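Local coordinates for suppressor protein MPT5 (Saccharomyces cerevisiae, PDB 5BZ1) that binds short UGUA-containing sequences in the 3'-untranslated regions of target mRNAs through its Pumilio-repeat domain and so regulates gene expression after transcription, at residues N140-H143 against V144-C148; F126-I129 against E130-V133; I118-G121 against F122-E125. All blocks are in the same frame, centred on the assembly; numbering follows the deposited sequence.

In the fold
The chain runs through the three contacts in reverse order: contact 3 ends helix 112-121, contact 2 starts helix 129-137, and contact 1 opens helix 141-151. Only contact 1 meets the RNA, where it reads U6 of chain B; the nearest atoms of contacts 2 and 3 lie about 12 and 13 Å from the nucleic acid. Contacts 2 and 3 join directly, Thr127 OG1 hydrogen-bonding Gly121 O at 2.8 Å, and their centres are 9 Å apart. From contact 3 the ring of Phe122 reaches contact 1, its CZ 3.7 Å from Val144 CG1. Contacts 1 and 2 do not touch, although their helices follow each other in the chain.

Contact 1: N140-H143 against V144-C148; sequences NGNH and VIQKC. With nucleotides of chain B.
Asn142 and Gln146, one helical turn apart, point the same way and present their amides side by side to the Watson-Crick edge of U6 of chain B. Three hydrogen bonds do the reading. N3 of U6 donates a hydrogen bond to Asn142 OD1 at 2.8 Å, almost perfectly straight at 178°; Asn142 ND2 donates to U6 O2 at 2.9 Å; and Gln146 NE2 donates to U6 O4, also at 2.9 Å. Between the two amides, whose planes are 35° apart, Gln146 NE2 also makes a weak, bent bond to Asn142 OD1. With CG between the backbone N and the carbonyl carbon (chi1 82°), the Asn142 amide is swung alongside Gln146 and up to U6. Asp138 O takes a second bond from Asn142 ND2, and Lys185 NZ donates to Gln146 OE1, consistent with NE2 being the end turned to the base.

This is the RNA-reading helix of Pumilio repeat 4, and Asn and Gln flanking a flat residue on such a helix are the PUF signature for uracil.

The flat residue is His143. U7 of chain B lies over one face of its imidazole, C4 being 3.5 Å above the ring plane and displaced toward the rim, while His143 CD2 meets U7 O4 at 3.3 Å. On the opposite face comes Asn142 ND2. His143 NE2 lies 3.1 Å from U6 O2, which approaches the ring obliquely. An alanine in place of His143 would remove this surface, and U7 is likely to be left freer to shift against U6.

The backbone bonds are ordinary helix: Ile145 N to Gly141 O, Gln146 N to Asn142 O and Lys147 N to His143 O. On the flanks Val144 packs on Thr99 and Leu102 of helix 98-107, and Ile145 on Phe159 and Ile160 of helix 158-165.

Contact 2: F126-I129 against E130-V133; sequences FTSI and EQVV
A capping box made by Ser128 and Gln131 starts helix 129-137. Ser128 is the N-cap: its OG accepts from Gln131 N at 2.9 Å, a bond of 150°. With chi1 at 76° the hydroxyl is turned back over the first turn to meet that amide. The return bond is straighter, Ser128 N donating to Gln131 OE1 at 3.0 Å and 164°. To reach back that far the Gln131 chain runs extended beyond CG, whose near neighbour is Ser128 OG at 3.3 Å.

The box lies in Pumilio repeat 4, where the loop after helix 112-121 turns into the next helix. From there the regular ladder takes over, Val132 N bonding to Ser128 O and Val133 N to Ile129 O.

Apolar contacts lie beside the box. Thr127 CG2 touches Gln131 CB at 3.8 Å and meets Val132 CG2 at 3.9 Å, the Thr127 and Val132 side chains crossing at about a right angle. Val132 also leans on Phe159 and Ala163 of helix 158-165, while Val133 packs against Asn169 and Thr172 of helix 169-174.

Contact 3: I118-G121 against F122-E125; sequences IIKG and FSQE
Phe122 folds back along the end of helix 112-121 beside Ile118, the two side chains pointing the same way. Its CB, just past the last turn, lies 3.8 Å from Ile119 O. A chi1 of -78° keeps CG beside the backbone N, which directs the ring back over the turn it has left. CG therefore sits near Ile118 O, and CD2 comes closer to that same oxygen, at 3.3 Å. The next atom, CE2, has apolar company in Ile118 CG2 at 3.8 Å. CZ, the tip, goes beyond this helix end to Val144.

The backbone at Phe122 is still tied to the helix: its N donates to Ile118 O at 3.3 Å, and a weak second bond runs to Ile119 O.

Ser123 then grips the C-terminal end of the helix twice through one acceptor. Its OG donates to Lys120 O at 2.6 Å, 18° out of the carbonyl plane, whereas its backbone N reaches the same oxygen at 3.1 Å from well above that plane. Further out, the extended Lys120 chain crosses Glu125 obliquely. The charged ends do not meet directly: a water accepts from Lys120 NZ at 3.0 Å and donates to Glu125 OE2 at 2.9 Å. Lys120 NZ has another hydrogen-bond partner in Tyr86 OH.

With strands absent from this all-helical scaffold, Phe122 sits among helices: it stacks on Phe159 of helix 158-165 and touches Leu135 of helix 129-137 and Val89 and Ser93 of helix 89-93, bridging Pumilio repeats 3 and 4.

Contact 1: N140-H143 against V144-C148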
loop_
_atom_site.group_PDB
_atom_site.type_symbol
_atom_site.label_atom_id
_atom_site.label_comp_id
_atom_site.label_asym_id
_atom_site.label_seq_id
_atom_site.Cartn_x
_atom_site.Cartn_y
_atom_site.Cartn_z
ATOM N N ASN A 140 -5.221 -10.458 -11.604
ATOM C CA ASN A 140 -4.724 -9.788 -12.803
ATOM C C ASN A 140 -4.950 -8.281 -12.769
ATOM O O ASN A 140 -4.071 -7.500 -13.149
ATOM C CB ASN A 140 -5.382 -10.387 -14.047
ATOM C CG ASN A 140 -4.995 -11.829 -14.268
ATOM O OD1 ASN A 140 -3.812 -12.167 -14.274
ATOM N ND2 ASN A 140 -5.990 -12.695 -14.424
ATOM N N GLY A 141 -6.130 -7.879 -12.306
ATOM C CA GLY A 141 -6.524 -6.480 -12.304
ATOM C C GLY A 141 -5.703 -5.562 -11.416
ATOM O O GLY A 141 -5.524 -4.384 -11.744
ATOM N N ASN A 142 -5.194 -6.083 -10.301
ATOM C CA ASN A 142 -4.473 -5.237 -9.353
ATOM C C ASN A 142 -3.200 -4.654 -9.967
ATOM O O ASN A 142 -2.724 -3.603 -9.541
ATOM C CB ASN A 142 -4.175 -5.983 -8.043
ATOM C CG ASN A 142 -2.936 -6.865 -8.133
ATOM O OD1 ASN A 142 -1.830 -6.439 -7.794
ATOM N ND2 ASN A 142 -3.119 -8.103 -8.583
ATOM N N HIS A 143 -2.665 -5.328 -10.982
ATOM C CA HIS A 143 -1.480 -4.835 -11.675
ATOM C C HIS A 143 -1.810 -3.619 -12.543
ATOM O O HIS A 143 -0.986 -2.708 -12.691
ATOM C CB HIS A 143 -0.848 -5.945 -12.525
ATOM C CG HIS A 143 -0.349 -7.106 -11.727
ATOM N ND1 HIS A 143 0.778 -7.034 -10.927
ATOM C CD2 HIS A 143 -0.807 -8.373 -11.603
ATOM C CE1 HIS A 143 0.981 -8.198 -10.347
ATOM N NE2 HIS A 143 0.028 -9.035 -10.741
ATOM N N VAL A 144 -3.010 -3.616 -13.119
ATOM C CA VAL A 144 -3.484 -2.476 -13.897
ATOM C C VAL A 144 -3.712 -1.257 -12.996
ATOM O O VAL A 144 -3.317 -0.140 -13.337
ATOM C CB VAL A 144 -4.772 -2.817 -14.677
ATOM C CG1 VAL A 144 -5.371 -1.565 -15.312
ATOM C CG2 VAL A 144 -4.489 -3.876 -15.744
ATOM N N ILE A 145 -4.350 -1.472 -11.846
ATOM C CA ILE A 145 -4.573 -0.385 -10.894
ATOM C C ILE A 145 -3.234 0.193 -10.434
ATOM O O ILE A 145 -3.061 1.411 -10.373
ATOM C CB ILE A 145 -5.398 -0.836 -9.668
ATOM C CG1 ILE A 145 -6.757 -1.387 -10.100
ATOM C CG2 ILE A 145 -5.583 0.323 -8.692
ATOM C CD1 ILE A 145 -7.602 -0.387 -10.886
ATOM N N GLN A 146 -2.282 -0.685 -10.125
ATOM C CA GLN A 146 -0.960 -0.242 -9.690
ATOM C C GLN A 146 -0.234 0.536 -10.786
ATOM O O GLN A 146 0.474 1.501 -10.504
ATOM C CB GLN A 146 -0.109 -1.425 -9.219
ATOM C CG GLN A 146 -0.549 -2.022 -7.883
ATOM C CD GLN A 146 0.394 -3.102 -7.385
ATOM O OE1 GLN A 146 1.593 -2.871 -7.229
ATOM N NE2 GLN A 146 -0.146 -4.290 -7.134
ATOM N N LYS A 147 -0.409 0.112 -12.034
ATOM C CA LYS A 147 0.210 0.809 -13.154
ATOM C C LYS A 147 -0.355 2.229 -13.274
ATOM O O LYS A 147 0.397 3.181 -13.478
ATOM C CB LYS A 147 0.017 0.024 -14.457
ATOM C CG LYS A 147 0.744 0.606 -15.655
ATOM C CD LYS A 147 2.262 0.569 -15.492
ATOM C CE LYS A 147 2.815 -0.843 -15.636
ATOM N NZ LYS A 147 4.308 -0.865 -15.679
ATOM N N CYS A 148 -1.674 2.365 -13.130
ATOM C CA CYS A 148 -2.318 3.682 -13.124
ATOM C C CYS A 148 -1.737 4.562 -12.021
ATOM O O CYS A 148 -1.453 5.743 -12.228
ATOM C CB CYS A 148 -3.824 3.548 -12.896
ATOM S SG CYS A 148 -4.747 2.777 -14.239
ATOM P P U B 6 5.057 -13.405 -4.791
ATOM O OP1 U B 6 5.163 -14.599 -3.908
ATOM O OP2 U B 6 6.208 -13.025 -5.660
ATOM O "O5'" U B 6 3.779 -13.565 -5.730
ATOM C "C5'" U B 6 2.562 -14.118 -5.237
ATOM C "C4'" U B 6 1.415 -13.885 -6.191
ATOM O "O4'" U B 6 0.738 -12.646 -5.842
ATOM C "C3'" U B 6 1.800 -13.762 -7.668
ATOM O "O3'" U B 6 0.775 -14.345 -8.474
ATOM C "C2'" U B 6 1.817 -12.251 -7.886
ATOM O "O2'" U B 6 1.611 -11.843 -9.224
ATOM C "C1'" U B 6 0.678 -11.802 -6.978
ATOM N N1 U B 6 0.765 -10.399 -6.541
ATOM C C2 U B 6 -0.146 -9.513 -7.094
ATOM O O2 U B 6 -0.984 -9.869 -7.907
ATOM N N3 U B 6 -0.037 -8.205 -6.673
ATOM C C4 U B 6 0.877 -7.708 -5.761
ATOM O O4 U B 6 0.856 -6.507 -5.476
ATOM C C5 U B 6 1.781 -8.692 -5.234
ATOM C C6 U B 6 1.702 -9.974 -5.628
ATOM P P U B 7 1.120 -15.564 -9.472
ATOM O OP1 U B 7 -0.151 -16.082 -10.050
ATOM O OP2 U B 7 2.008 -16.505 -8.738
ATOM O "O5'" U B 7 1.956 -14.876 -10.647
ATOM C "C5'" U B 7 2.551 -15.652 -11.685
ATOM C "C4'" U B 7 3.736 -14.953 -12.316
ATOM O "O4'" U B 7 3.268 -14.000 -13.312
ATOM C "C3'" U B 7 4.626 -14.162 -11.353
ATOM O "O3'" U B 7 5.984 -14.222 -11.805
ATOM C "C2'" U B 7 4.106 -12.737 -11.526
ATOM O "O2'" U B 7 5.016 -11.723 -11.160
ATOM C "C1'" U B 7 3.794 -12.719 -13.020
ATOM N N1 U B 7 2.820 -11.701 -13.441
ATOM C C2 U B 7 3.316 -10.569 -14.072
ATOM O O2 U B 7 4.508 -10.387 -14.263
ATOM N N3 U B 7 2.374 -9.647 -14.462
ATOM C C4 U B 7 1.008 -9.748 -14.300
ATOM O O4 U B 7 0.291 -8.832 -14.709
ATOM C C5 U B 7 0.572 -10.953 -13.649
ATOM C C6 U B 7 1.467 -11.871 -13.254
#

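Contact 2: F126-I129 against E130-V133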
loop_
_atom_site.group_PDB
_atom_site.type_symbol
_atom_site.label_atom_id
_atom_site.label_comp_id
_atom_site.label_asym_id
_atom_site.label_seq_id
_atom_site.Cartn_x
_atom_site.Cartn_y
_atom_site.Cartn_z
ATOM N N PHE A 126 -18.813 3.507 -17.103
ATOM C CA PHE A 126 -18.490 2.230 -17.738
ATOM C C PHE A 126 -18.080 1.134 -16.750
ATOM O O PHE A 126 -18.173 -0.054 -17.061
ATOM C CB PHE A 126 -17.377 2.422 -18.774
ATOM C CG PHE A 126 -17.743 3.352 -19.896
ATOM C CD1 PHE A 126 -18.529 2.910 -20.951
ATOM C CD2 PHE A 126 -17.294 4.668 -19.904
ATOM C CE1 PHE A 126 -18.868 3.762 -21.994
ATOM C CE2 PHE A 126 -17.628 5.526 -20.940
ATOM C CZ PHE A 126 -18.416 5.073 -21.988
ATOM N N THR A 127 -17.623 1.537 -15.568
ATOM C CA THR A 127 -17.133 0.592 -14.568
ATOM C C THR A 127 -17.682 0.933 -13.182
ATOM O O THR A 127 -17.446 2.029 -12.669
ATOM C CB THR A 127 -15.591 0.592 -14.532
ATOM O OG1 THR A 127 -15.081 0.271 -15.832
ATOM C CG2 THR A 127 -15.063 -0.417 -13.520
ATOM N N SER A 128 -18.413 -0.002 -12.579
ATOM C CA SER A 128 -19.039 0.242 -11.279
ATOM C C SER A 128 -18.008 0.294 -10.153
ATOM O O SER A 128 -16.896 -0.219 -10.291
ATOM C CB SER A 128 -20.084 -0.833 -10.971
ATOM O OG SER A 128 -19.466 -2.047 -10.586
ATOM N N ILE A 129 -18.380 0.929 -9.043
ATOM C CA ILE A 129 -17.538 0.962 -7.850
ATOM C C ILE A 129 -17.202 -0.458 -7.401
ATOM O O ILE A 129 -16.056 -0.765 -7.075
ATOM C CB ILE A 129 -18.226 1.720 -6.697
ATOM C CG1 ILE A 129 -18.157 3.228 -6.932
ATOM C CG2 ILE A 129 -17.582 1.385 -5.360
ATOM C CD1 ILE A 129 -18.875 4.052 -5.879
ATOM N N GLU A 130 -18.220 -1.314 -7.390
ATOM C CA GLU A 130 -18.062 -2.720 -7.039
ATOM C C GLU A 130 -17.026 -3.386 -7.948
ATOM O O GLU A 130 -16.200 -4.180 -7.489
ATOM C CB GLU A 130 -19.412 -3.430 -7.165
ATOM C CG GLU A 130 -19.432 -4.867 -6.673
ATOM C CD GLU A 130 -20.789 -5.530 -6.858
ATOM O OE1 GLU A 130 -21.781 -4.808 -7.098
ATOM O OE2 GLU A 130 -20.859 -6.773 -6.769
ATOM N N GLN A 131 -17.065 -3.049 -9.233
ATOM C CA GLN A 131 -16.106 -3.589 -10.188
ATOM C C GLN A 131 -14.687 -3.070 -9.936
ATOM O O GLN A 131 -13.716 -3.808 -10.108
ATOM C CB GLN A 131 -16.560 -3.310 -11.624
ATOM C CG GLN A 131 -17.634 -4.282 -12.123
ATOM C CD GLN A 131 -18.197 -3.887 -13.477
ATOM O OE1 GLN A 131 -18.224 -2.706 -13.826
ATOM N NE2 GLN A 131 -18.641 -4.874 -14.250
ATOM N N VAL A 132 -14.569 -1.811 -9.513
ATOM C CA VAL A 132 -13.258 -1.242 -9.180
ATOM C C VAL A 132 -12.633 -1.949 -7.973
ATOM O O VAL A 132 -11.437 -2.255 -7.971
ATOM C CB VAL A 132 -13.326 0.278 -8.913
ATOM C CG1 VAL A 132 -11.966 0.803 -8.481
ATOM C CG2 VAL A 132 -13.793 1.023 -10.159
ATOM N N VAL A 133 -13.443 -2.204 -6.949
ATOM C CA VAL A 133 -12.984 -2.958 -5.784
ATOM C C VAL A 133 -12.478 -4.330 -6.232
ATOM O O VAL A 133 -11.404 -4.776 -5.822
ATOM C CB VAL A 133 -14.100 -3.122 -4.732
ATOM C CG1 VAL A 133 -13.685 -4.112 -3.660
ATOM C CG2 VAL A 133 -14.440 -1.777 -4.103
#

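Contact 3: I118-G121 against F122-E125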
loop_
_atom_site.group_PDB
_atom_site.type_symbol
_atom_site.label_atom_id
_atom_site.label_comp_id
_atom_site.label_asym_id
_atom_site.label_seq_id
_atom_site.Cartn_x
_atom_site.Cartn_y
_atom_site.Cartn_z
ATOM N N ILE A 118 -8.698 6.637 -20.906
ATOM C CA ILE A 118 -8.515 5.494 -20.016
ATOM C C ILE A 118 -9.239 5.715 -18.683
ATOM O O ILE A 118 -9.969 4.843 -18.208
ATOM C CB ILE A 118 -7.017 5.232 -19.760
ATOM C CG1 ILE A 118 -6.349 4.672 -21.019
ATOM C CG2 ILE A 118 -6.820 4.274 -18.597
ATOM C CD1 ILE A 118 -4.829 4.668 -20.961
ATOM N N ILE A 119 -9.029 6.887 -18.090
ATOM C CA ILE A 119 -9.679 7.255 -16.834
ATOM C C ILE A 119 -11.208 7.273 -16.979
ATOM O O ILE A 119 -11.938 6.902 -16.057
ATOM C CB ILE A 119 -9.152 8.617 -16.326
ATOM C CG1 ILE A 119 -7.687 8.489 -15.913
ATOM C CG2 ILE A 119 -9.977 9.133 -15.154
ATOM C CD1 ILE A 119 -7.446 7.374 -14.897
ATOM N N LYS A 120 -11.688 7.687 -18.148
ATOM C CA LYS A 120 -13.121 7.686 -18.421
ATOM C C LYS A 120 -13.676 6.258 -18.407
ATOM O O LYS A 120 -14.791 6.016 -17.934
ATOM C CB LYS A 120 -13.413 8.356 -19.764
ATOM C CG LYS A 120 -14.894 8.441 -20.116
ATOM C CD LYS A 120 -15.088 9.112 -21.469
ATOM C CE LYS A 120 -16.540 9.072 -21.909
ATOM N NZ LYS A 120 -16.726 9.725 -23.231
ATOM N N GLY A 121 -12.887 5.313 -18.907
ATOM C CA GLY A 121 -13.304 3.922 -18.937
ATOM C C GLY A 121 -13.441 3.331 -17.547
ATOM O O GLY A 121 -14.271 2.446 -17.316
ATOM N N PHE A 122 -12.624 3.821 -16.619
ATOM C CA PHE A 122 -12.657 3.350 -15.240
ATOM C C PHE A 122 -13.690 4.104 -14.399
ATOM O O PHE A 122 -13.899 3.781 -13.225
ATOM C CB PHE A 122 -11.274 3.481 -14.592
ATOM C CG PHE A 122 -10.302 2.405 -14.997
ATOM C CD1 PHE A 122 -10.483 1.092 -14.578
ATOM C CD2 PHE A 122 -9.194 2.707 -15.780
ATOM C CE1 PHE A 122 -9.585 0.095 -14.947
ATOM C CE2 PHE A 122 -8.294 1.717 -16.155
ATOM C CZ PHE A 122 -8.490 0.411 -15.736
ATOM N N SER A 123 -14.323 5.114 -14.992
ATOM C CA SER A 123 -15.349 5.881 -14.287
ATOM C C SER A 123 -16.648 5.085 -14.214
ATOM O O SER A 123 -16.814 4.081 -14.914
ATOM C CB SER A 123 -15.607 7.222 -14.973
ATOM O OG SER A 123 -16.332 7.047 -16.180
ATOM N N GLN A 124 -17.572 5.546 -13.377
ATOM C CA GLN A 124 -18.834 4.845 -13.162
ATOM C C GLN A 124 -19.720 4.771 -14.402
ATOM O O GLN A 124 -20.677 4.001 -14.436
ATOM C CB GLN A 124 -19.598 5.455 -11.986
ATOM C CG GLN A 124 -18.986 5.136 -10.632
ATOM C CD GLN A 124 -19.826 5.647 -9.479
ATOM O OE1 GLN A 124 -20.993 5.286 -9.339
ATOM N NE2 GLN A 124 -19.232 6.495 -8.649
ATOM N N GLU A 125 -19.403 5.564 -15.417
ATOM C CA GLU A 125 -20.141 5.507 -16.672
ATOM C C GLU A 125 -19.962 4.138 -17.340
ATOM O O GLU A 125 -20.858 3.657 -18.037
ATOM C CB GLU A 125 -19.680 6.627 -17.611
ATOM C CG GLU A 125 -20.470 6.727 -18.910
ATOM C CD GLU A 125 -19.962 7.828 -19.823
ATOM O OE1 GLU A 125 -19.037 8.564 -19.417
ATOM O OE2 GLU A 125 -20.487 7.956 -20.950
HETATM O O HOH W 1 -19.675 9.512 -23.238
#